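Local atomic coordinates of BsaWI endonuclease (Geobacillus stearothermophilus, PDB entry 4ZSF), a protein that is a restriction endonuclease of the PD-(D/E)XK superfamily, which binds DNA and probably cleaves it with the help of metal ions. Residues S179-A191 with W256-K268. Sequence-based numbering, arbitrary orientation.
Sequences SMKAMEAFFWSVA and WLHRRQWFNYEWK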
loop_
_atom_site.group_PDB
_atom_site.type_symbol
_atom_site.label_atom_id
_atom_site.label_comp_id
_atom_site.label_asym_id
_atom_site.label_seq_id
_atom_site.Cartn_x
_atom_site.Cartn_y
_atom_site.Cartn_z
ATOM N N SER A 179 -8.356 -11.013 12.430
ATOM C CA SER A 179 -9.698 -11.436 12.915
ATOM C C SER A 179 -9.498 -12.678 13.821
ATOM O O SER A 179 -10.095 -12.775 14.888
ATOM C CB SER A 179 -10.626 -11.769 11.748
ATOM O OG SER A 179 -11.738 -12.502 12.251
ATOM N N MET A 180 -8.610 -13.572 13.424
ATOM C CA MET A 180 -8.391 -14.805 14.244
ATOM C C MET A 180 -7.742 -14.463 15.589
ATOM O O MET A 180 -8.037 -15.096 16.626
ATOM C CB MET A 180 -7.553 -15.829 13.459
ATOM C CG MET A 180 -8.465 -16.384 12.298
ATOM S SD MET A 180 -7.665 -17.549 11.240
ATOM C CE MET A 180 -7.818 -19.066 12.218
ATOM N N LYS A 181 -6.876 -13.443 15.579
ATOM C CA LYS A 181 -6.351 -12.966 16.843
ATOM C C LYS A 181 -7.435 -12.371 17.768
ATOM O O LYS A 181 -7.351 -12.558 19.002
ATOM C CB LYS A 181 -5.229 -11.932 16.586
ATOM C CG LYS A 181 -3.944 -12.576 15.983
ATOM C CD LYS A 181 -3.540 -13.745 16.830
ATOM C CE LYS A 181 -2.106 -14.211 16.590
ATOM N NZ LYS A 181 -1.660 -15.045 17.782
ATOM N N ALA A 182 -8.441 -11.673 17.198
ATOM C CA ALA A 182 -9.549 -11.131 17.983
ATOM C C ALA A 182 -10.351 -12.287 18.585
ATOM O O ALA A 182 -10.760 -12.221 19.754
ATOM C CB ALA A 182 -10.443 -10.228 17.105
ATOM N N MET A 183 -10.551 -13.362 17.808
ATOM C CA MET A 183 -11.279 -14.540 18.349
ATOM C C MET A 183 -10.449 -15.180 19.454
ATOM O O MET A 183 -11.011 -15.631 20.459
ATOM C CB MET A 183 -11.592 -15.563 17.222
ATOM C CG MET A 183 -12.519 -14.926 16.160
ATOM S SD MET A 183 -13.263 -16.144 15.051
ATOM C CE MET A 183 -11.825 -16.652 14.126
ATOM N N GLU A 184 -9.127 -15.242 19.271
ATOM C CA GLU A 184 -8.265 -15.751 20.331
ATOM C C GLU A 184 -8.316 -14.917 21.620
ATOM O O GLU A 184 -8.052 -15.456 22.722
ATOM C CB GLU A 184 -6.819 -15.786 19.875
ATOM C CG GLU A 184 -6.478 -16.985 19.137
ATOM C CD GLU A 184 -4.997 -16.914 18.718
ATOM O OE1 GLU A 184 -4.167 -16.338 19.488
ATOM O OE2 GLU A 184 -4.703 -17.400 17.602
ATOM N N ALA A 185 -8.615 -13.637 21.458
ATOM C CA ALA A 185 -8.751 -12.684 22.573
ATOM C C ALA A 185 -10.144 -12.641 23.149
ATOM O O ALA A 185 -10.404 -11.825 24.026
ATOM C CB ALA A 185 -8.375 -11.278 22.116
ATOM N N PHE A 186 -11.004 -13.525 22.658
ATOM C CA PHE A 186 -12.385 -13.689 23.135
ATOM C C PHE A 186 -13.192 -12.429 22.875
ATOM O O PHE A 186 -13.973 -11.976 23.730
ATOM C CB PHE A 186 -12.450 -14.084 24.617
ATOM C CG PHE A 186 -11.702 -15.352 24.929
ATOM C CD1 PHE A 186 -12.325 -16.614 24.807
ATOM C CD2 PHE A 186 -10.376 -15.293 25.323
ATOM C CE1 PHE A 186 -11.626 -17.779 25.101
ATOM C CE2 PHE A 186 -9.653 -16.454 25.579
ATOM C CZ PHE A 186 -10.297 -17.716 25.521
ATOM N N PHE A 187 -13.119 -11.945 21.630
ATOM C CA PHE A 187 -14.103 -10.955 21.141
ATOM C C PHE A 187 -14.877 -11.562 19.970
ATOM O O PHE A 187 -14.330 -12.378 19.204
ATOM C CB PHE A 187 -13.414 -9.691 20.656
ATOM C CG PHE A 187 -12.784 -8.885 21.792
ATOM C CD1 PHE A 187 -11.464 -9.118 22.197
ATOM C CD2 PHE A 187 -13.533 -7.891 22.442
ATOM C CE1 PHE A 187 -10.896 -8.362 23.262
ATOM C CE2 PHE A 187 -12.959 -7.154 23.483
ATOM C CZ PHE A 187 -11.680 -7.386 23.882
ATOM N N TRP A 188 -16.117 -11.088 19.801
ATOM C CA TRP A 188 -16.863 -11.377 18.550
ATOM C C TRP A 188 -16.107 -10.758 17.410
ATOM O O TRP A 188 -15.763 -9.577 17.480
ATOM C CB TRP A 188 -18.233 -10.772 18.678
ATOM C CG TRP A 188 -19.214 -11.187 17.632
ATOM C CD1 TRP A 188 -19.391 -12.453 17.090
ATOM C CD2 TRP A 188 -20.195 -10.333 17.032
ATOM N NE1 TRP A 188 -20.462 -12.403 16.216
ATOM C CE2 TRP A 188 -20.962 -11.123 16.165
ATOM C CE3 TRP A 188 -20.510 -8.960 17.168
ATOM C CZ2 TRP A 188 -22.041 -10.588 15.426
ATOM C CZ3 TRP A 188 -21.561 -8.434 16.443
ATOM C CH2 TRP A 188 -22.292 -9.239 15.543
ATOM N N SER A 189 -15.843 -11.516 16.347
ATOM C CA SER A 189 -15.052 -10.939 15.265
ATOM C C SER A 189 -15.795 -11.144 13.959
ATOM O O SER A 189 -16.001 -12.276 13.521
ATOM C CB SER A 189 -13.646 -11.578 15.178
ATOM O OG SER A 189 -12.919 -10.979 14.116
ATOM N N VAL A 190 -16.237 -10.057 13.349
ATOM C CA VAL A 190 -17.025 -10.239 12.131
ATOM C C VAL A 190 -16.616 -9.314 11.016
ATOM O O VAL A 190 -15.827 -8.381 11.222
ATOM C CB VAL A 190 -18.558 -10.034 12.409
ATOM C CG1 VAL A 190 -19.068 -11.118 13.376
ATOM C CG2 VAL A 190 -18.812 -8.624 12.951
ATOM N N ALA A 191 -17.134 -9.594 9.813
ATOM C CA ALA A 191 -16.816 -8.727 8.671
ATOM C C ALA A 191 -18.115 -8.381 7.977
ATOM O O ALA A 191 -19.031 -9.228 7.937
ATOM C CB ALA A 191 -15.920 -9.417 7.730
ATOM N N TRP A 256 -20.796 -12.989 25.405
ATOM C CA TRP A 256 -19.567 -12.356 25.830
ATOM C C TRP A 256 -19.659 -11.941 27.295
ATOM O O TRP A 256 -18.692 -12.093 28.088
ATOM C CB TRP A 256 -19.275 -11.157 24.919
ATOM C CG TRP A 256 -17.954 -10.542 25.147
ATOM C CD1 TRP A 256 -16.804 -10.762 24.413
ATOM C CD2 TRP A 256 -17.642 -9.516 26.095
ATOM N NE1 TRP A 256 -15.787 -9.940 24.866
ATOM C CE2 TRP A 256 -16.273 -9.168 25.905
ATOM C CE3 TRP A 256 -18.380 -8.870 27.091
ATOM C CZ2 TRP A 256 -15.625 -8.183 26.680
ATOM C CZ3 TRP A 256 -17.722 -7.910 27.907
ATOM C CH2 TRP A 256 -16.361 -7.565 27.676
ATOM N N LEU A 257 -20.828 -11.427 27.679
ATOM C CA LEU A 257 -21.016 -11.023 29.054
ATOM C C LEU A 257 -21.032 -12.236 29.997
ATOM O O LEU A 257 -20.517 -12.159 31.089
ATOM C CB LEU A 257 -22.339 -10.265 29.216
ATOM C CG LEU A 257 -22.336 -8.875 28.547
ATOM C CD1 LEU A 257 -23.798 -8.407 28.518
ATOM C CD2 LEU A 257 -21.415 -7.911 29.376
ATOM N N HIS A 258 -21.650 -13.344 29.601
ATOM C CA HIS A 258 -21.932 -14.366 30.620
ATOM C C HIS A 258 -21.172 -15.670 30.481
ATOM O O HIS A 258 -21.098 -16.404 31.452
ATOM C CB HIS A 258 -23.432 -14.650 30.673
ATOM C CG HIS A 258 -24.218 -13.426 31.059
ATOM N ND1 HIS A 258 -25.244 -12.908 30.291
ATOM C CD2 HIS A 258 -24.049 -12.561 32.091
ATOM C CE1 HIS A 258 -25.704 -11.801 30.862
ATOM N NE2 HIS A 258 -24.979 -11.554 31.938
ATOM N N ARG A 259 -20.627 -15.955 29.305
ATOM C CA ARG A 259 -19.877 -17.218 29.124
ATOM C C ARG A 259 -18.707 -16.914 28.175
ATOM O O ARG A 259 -18.483 -17.604 27.195
ATOM C CB ARG A 259 -20.813 -18.356 28.635
ATOM C CG ARG A 259 -21.696 -18.033 27.449
ATOM C CD ARG A 259 -22.873 -19.079 27.316
ATOM N NE ARG A 259 -23.669 -19.041 28.539
ATOM C CZ ARG A 259 -24.563 -18.093 28.831
ATOM N NH1 ARG A 259 -24.881 -17.114 27.951
ATOM N NH2 ARG A 259 -25.170 -18.120 30.005
ATOM N N ARG A 260 -17.946 -15.857 28.487
ATOM C CA ARG A 260 -16.907 -15.405 27.534
ATOM C C ARG A 260 -15.822 -16.483 27.226
ATOM O O ARG A 260 -15.186 -16.480 26.142
ATOM C CB ARG A 260 -16.246 -14.138 28.096
ATOM C CG ARG A 260 -15.309 -13.519 27.082
ATOM C CD ARG A 260 -14.720 -12.181 27.607
ATOM N NE ARG A 260 -13.740 -11.648 26.640
ATOM C CZ ARG A 260 -12.968 -10.593 26.873
ATOM N NH1 ARG A 260 -13.048 -9.968 28.033
ATOM N NH2 ARG A 260 -12.098 -10.179 25.954
ATOM N N GLN A 261 -15.634 -17.436 28.143
ATOM C CA GLN A 261 -14.592 -18.448 27.982
ATOM C C GLN A 261 -14.871 -19.344 26.756
ATOM O O GLN A 261 -13.963 -20.019 26.255
ATOM C CB GLN A 261 -14.461 -19.326 29.229
ATOM C CG GLN A 261 -15.704 -20.216 29.555
ATOM C CD GLN A 261 -16.832 -19.499 30.306
ATOM O OE1 GLN A 261 -16.731 -18.310 30.657
ATOM N NE2 GLN A 261 -17.931 -20.213 30.506
ATOM N N TRP A 262 -16.119 -19.376 26.319
ATOM C CA TRP A 262 -16.413 -20.212 25.145
ATOM C C TRP A 262 -16.544 -19.329 23.898
ATOM O O TRP A 262 -17.018 -19.788 22.849
ATOM C CB TRP A 262 -17.663 -21.088 25.390
ATOM C CG TRP A 262 -17.430 -22.025 26.536
ATOM C CD1 TRP A 262 -16.296 -22.773 26.789
ATOM C CD2 TRP A 262 -18.336 -22.301 27.594
ATOM N NE1 TRP A 262 -16.453 -23.465 27.954
ATOM C CE2 TRP A 262 -17.694 -23.204 28.471
ATOM C CE3 TRP A 262 -19.631 -21.833 27.907
ATOM C CZ2 TRP A 262 -18.294 -23.700 29.639
ATOM C CZ3 TRP A 262 -20.229 -22.327 29.077
ATOM C CH2 TRP A 262 -19.557 -23.256 29.923
ATOM N N PHE A 263 -16.024 -18.099 23.964
ATOM C CA PHE A 263 -16.117 -17.191 22.795
ATOM C C PHE A 263 -14.814 -17.171 22.011
ATOM O O PHE A 263 -14.347 -16.114 21.626
ATOM C CB PHE A 263 -16.487 -15.771 23.224
ATOM C CG PHE A 263 -17.506 -15.123 22.289
ATOM C CD1 PHE A 263 -17.278 -15.092 20.919
ATOM C CD2 PHE A 263 -18.687 -14.574 22.784
ATOM C CE1 PHE A 263 -18.237 -14.534 20.016
ATOM C CE2 PHE A 263 -19.652 -14.026 21.916
ATOM C CZ PHE A 263 -19.418 -13.970 20.528
ATOM N N ASN A 264 -14.224 -18.347 21.804
ATOM C CA ASN A 264 -13.090 -18.492 20.875
ATOM C C ASN A 264 -13.667 -18.680 19.451
ATOM O O ASN A 264 -14.855 -18.428 19.212
ATOM C CB ASN A 264 -12.162 -19.678 21.241
ATOM C CG ASN A 264 -12.847 -21.042 21.060
ATOM O OD1 ASN A 264 -14.082 -21.138 20.888
ATOM N ND2 ASN A 264 -12.058 -22.109 21.109
ATOM N N TYR A 265 -12.834 -19.151 18.525
ATOM C CA TYR A 265 -13.266 -19.283 17.128
ATOM C C TYR A 265 -14.473 -20.221 16.948
ATOM O O TYR A 265 -15.154 -20.132 15.948
ATOM C CB TYR A 265 -12.054 -19.736 16.243
ATOM C CG TYR A 265 -11.678 -21.181 16.475
ATOM C CD1 TYR A 265 -12.311 -22.187 15.761
ATOM C CD2 TYR A 265 -10.763 -21.561 17.492
ATOM C CE1 TYR A 265 -12.006 -23.535 15.976
ATOM C CE2 TYR A 265 -10.466 -22.932 17.712
ATOM C CZ TYR A 265 -11.113 -23.883 16.947
ATOM O OH TYR A 265 -10.851 -25.211 17.128
ATOM N N GLU A 266 -14.720 -21.140 17.896
ATOM C CA GLU A 266 -15.758 -22.127 17.718
ATOM C C GLU A 266 -17.147 -21.537 17.848
ATOM O O GLU A 266 -18.132 -22.103 17.325
ATOM C CB GLU A 266 -15.614 -23.272 18.752
ATOM C CG GLU A 266 -14.310 -24.016 18.604
ATOM C CD GLU A 266 -14.204 -25.100 19.658
ATOM O OE1 GLU A 266 -14.792 -26.193 19.441
ATOM O OE2 GLU A 266 -13.535 -24.868 20.678
ATOM N N TRP A 267 -17.238 -20.401 18.523
ATOM C CA TRP A 267 -18.554 -19.794 18.774
ATOM C C TRP A 267 -19.274 -19.543 17.442
ATOM O O TRP A 267 -18.679 -19.079 16.466
ATOM C CB TRP A 267 -18.426 -18.479 19.540
ATOM C CG TRP A 267 -19.775 -17.854 19.907
ATOM C CD1 TRP A 267 -20.458 -18.062 21.087
ATOM C CD2 TRP A 267 -20.586 -16.985 19.113
ATOM N NE1 TRP A 267 -21.647 -17.343 21.068
ATOM C CE2 TRP A 267 -21.738 -16.667 19.872
ATOM C CE3 TRP A 267 -20.426 -16.400 17.837
ATOM C CZ2 TRP A 267 -22.757 -15.798 19.398
ATOM C CZ3 TRP A 267 -21.450 -15.513 17.351
ATOM C CH2 TRP A 267 -22.580 -15.220 18.138
ATOM N N LYS A 268 -20.560 -19.853 17.384
ATOM C CA LYS A 268 -21.318 -19.519 16.198
ATOM C C LYS A 268 -22.737 -19.111 16.604
ATOM O O LYS A 268 -23.272 -19.703 17.526
ATOM C CB LYS A 268 -21.335 -20.750 15.256
ATOM C CG LYS A 268 -22.192 -20.494 13.999
ATOM C CD LYS A 268 -22.045 -21.611 12.943
ATOM C CE LYS A 268 -23.183 -21.546 11.846
ATOM N NZ LYS A 268 -23.147 -22.756 10.947
#
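Arg-260 reaches with an extended chain, CG anti to the backbone N (chi1 -172°), into the turn that follows helix 172-184. Its NE donates to Phe-186 O at 2.9 Å and its NH2 to Ala-185 O at 3.0 Å, the first tilted from the plane of the Phe-186 carbonyl, the second lying in the plane of the Ala-185 carbonyl. The same NH2 sits over one face of the Phe-187 ring, a cation-pi contact with Arg-260 CZ 4.8 Å from the ring centroid and guanidinium and ring planes 64° apart. Trp-256 brings the edge of its indole, NE1, to 3.0 Å from Phe-186 O, while NH1 of the arginine pairs with Asp-131. With an alanine at position 260, Ala-185 O and Phe-186 O would probably lose these donors, the Phe-187 ring its cationic partner and Asp-131 this salt bridge. Farther along, the Phe-186 ring leans on the 260-264 backbone, its CE1 3.4 Å from Gln-261 O. Phe-263 CZ and Trp-267 CZ3 both meet Trp-188 CD1 obliquely, and Phe-263 CZ also lies over the centre of the Trp-267 ring, forming an aromatic cluster. Met-183, bent at chi3 (-70°), lays CE 3.7 Å from Tyr-265 CB. The gripped turn is a Schellman motif, with Phe-186 at positive phi; it links helix 172-184 to central strand 188-193 of the PD-(D/E)XK nuclease fold, held by helix 243-258's last turn and the chain beyond.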